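Local coordinates for protein peroxinectin A (PDB 6ERC) that uses hydrogen peroxide to oxidise phenolic donors, iodide and thiocyanate as a secreted haem peroxidase of the animal type, at residues A[248-251]-A[252-256]. Residues are numbered along the deposited sequence; the frame is centred on the assembly and turned at random.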
loop_
_atom_site.group_PDB
_atom_site.type_symbol
_atom_site.label_atom_id
_atom_site.label_comp_id
_atom_site.label_asym_id
_atom_site.label_seq_id
_atom_site.Cartn_x
_atom_site.Cartn_y
_atom_site.Cartn_z
ATOM N N GLU A 248 -7.109 -0.040 29.777
ATOM C CA GLU A 248 -6.870 1.019 28.803
ATOM C C GLU A 248 -5.407 1.442 28.785
ATOM O O GLU A 248 -4.846 1.701 27.715
ATOM C CB GLU A 248 -7.772 2.217 29.103
ATOM C CG GLU A 248 -7.690 3.343 28.077
ATOM C CD GLU A 248 -8.207 2.943 26.698
ATOM O OE1 GLU A 248 -8.955 1.946 26.595
ATOM O OE2 GLU A 248 -7.867 3.631 25.713
ATOM N N ARG A 249 -4.769 1.524 29.956
ATOM C CA ARG A 249 -3.376 1.961 30.004
ATOM C C ARG A 249 -2.446 0.915 29.402
ATOM O O ARG A 249 -1.496 1.261 28.691
ATOM C CB ARG A 249 -2.967 2.270 31.445
ATOM C CG ARG A 249 -1.505 2.699 31.616
ATOM C CD ARG A 249 -1.184 3.984 30.858
ATOM N NE ARG A 249 0.245 4.293 30.874
ATOM C CZ ARG A 249 0.875 4.910 31.869
ATOM N NH1 ARG A 249 0.214 5.294 32.955
ATOM N NH2 ARG A 249 2.180 5.141 31.783
ATOM N N VAL A 250 -2.688 -0.364 29.686
ATOM C CA VAL A 250 -1.849 -1.411 29.112
ATOM C C VAL A 250 -1.991 -1.422 27.597
ATOM O O VAL A 250 -1.005 -1.582 26.867
ATOM C CB VAL A 250 -2.200 -2.781 29.720
ATOM C CG1 VAL A 250 -1.353 -3.880 29.091
ATOM C CG2 VAL A 250 -2.000 -2.759 31.226
ATOM N N PHE A 251 -3.217 -1.251 27.100
ATOM C CA PHE A 251 -3.432 -1.234 25.658
ATOM C C PHE A 251 -2.655 -0.100 25.004
ATOM O O PHE A 251 -1.900 -0.318 24.050
ATOM C CB PHE A 251 -4.922 -1.107 25.347
ATOM C CG PHE A 251 -5.203 -0.791 23.910
ATOM C CD1 PHE A 251 -5.254 -1.801 22.967
ATOM C CD2 PHE A 251 -5.390 0.518 23.498
ATOM C CE1 PHE A 251 -5.499 -1.512 21.641
ATOM C CE2 PHE A 251 -5.634 0.811 22.176
ATOM C CZ PHE A 251 -5.689 -0.204 21.246
ATOM N N GLN A 252 -2.830 1.126 25.503
ATOM C CA GLN A 252 -2.185 2.278 24.882
ATOM C C GLN A 252 -0.669 2.130 24.885
ATOM O O GLN A 252 -0.009 2.372 23.870
ATOM C CB GLN A 252 -2.607 3.564 25.596
ATOM C CG GLN A 252 -4.085 3.904 25.448
ATOM C CD GLN A 252 -4.524 4.031 24.000
ATOM O OE1 GLN A 252 -3.700 4.186 23.095
ATOM N NE2 GLN A 252 -5.828 3.959 23.773
ATOM N N GLN A 253 -0.096 1.733 26.022
ATOM C CA GLN A 253 1.345 1.505 26.077
ATOM C C GLN A 253 1.765 0.428 25.084
ATOM O O GLN A 253 2.851 0.501 24.500
ATOM C CB GLN A 253 1.759 1.123 27.498
ATOM C CG GLN A 253 1.639 2.261 28.507
ATOM C CD GLN A 253 2.754 3.303 28.424
ATOM O OE1 GLN A 253 2.744 4.280 29.175
ATOM N NE2 GLN A 253 3.714 3.105 27.523
ATOM N N SER A 254 0.918 -0.585 24.884
ATOM C CA SER A 254 1.212 -1.604 23.880
ATOM C C SER A 254 1.017 -1.056 22.472
ATOM O O SER A 254 1.847 -1.295 21.587
ATOM C CB SER A 254 0.332 -2.833 24.105
ATOM O OG SER A 254 0.556 -3.394 25.385
ATOM N N ARG A 255 -0.077 -0.323 22.245
ATOM C CA ARG A 255 -0.285 0.320 20.952
ATOM C C ARG A 255 0.888 1.225 20.597
ATOM O O ARG A 255 1.343 1.242 19.446
ATOM C CB ARG A 255 -1.592 1.118 20.968
ATOM C CG ARG A 255 -1.835 1.946 19.705
ATOM C CD ARG A 255 -3.316 2.284 19.503
ATOM N NE ARG A 255 -3.659 3.645 19.920
ATOM C CZ ARG A 255 -3.707 4.704 19.110
ATOM N NH1 ARG A 255 -3.434 4.587 17.817
ATOM N NH2 ARG A 255 -4.034 5.893 19.597
ATOM N N SER A 256 1.398 1.975 21.577
ATOM C CA SER A 256 2.499 2.894 21.313
ATOM C C SER A 256 3.748 2.146 20.859
ATOM O O SER A 256 4.454 2.601 19.953
ATOM C CB SER A 256 2.790 3.725 22.562
ATOM O OG SER A 256 3.716 4.759 22.288
#
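Gln-252, Gln-253, Ser-254 and Arg-255 donate their backbone N-H groups to the carbonyls of Glu-248, Arg-249, Val-250 and Phe-251, the i to i+4 pattern of an alpha helix. Side chains one turn apart add to it. Glutamine suits the middle of a polar chain because its amide both gives and takes: Gln-252 NE2 donates to Glu-248 OE2 at 2.8 Å, 37° out of the carboxylate plane. Gln-252 OE1 accepts from Arg-255 NE at 3.2 Å. Gln-252 NE2 also lies at the ring edge of Phe-251, 3.5 Å from Phe-251 CD2. A leucine in place of Gln-252 would probably leave Glu-248 OE2 and Arg-255 NE without this shared partner. The flat apolar Phe-251 ring suits the aliphatic part of Arg-255, whose CB lies over one face, offset toward the rim. The long chain of Arg-249, bent at chi2 (62°), lies alongside Gln-253 and grips Gln-253 OE1 side-on, with Arg-249 NE at 3.0 Å and NH2 at 2.8 Å. Small Ser-254 turns OG back beside its own N (chi1 -60°), and Ser-254 OG reaches Val-250 O at 2.8 Å from the opposite face to its N-H. Within helix 247-275, Val-250 and Ser-254 pack on Ala-235 of helix 218-241, Glu-248 OE1 salt-bridges Arg-167, and Ser-256 touches Met-478 of helix 476-481.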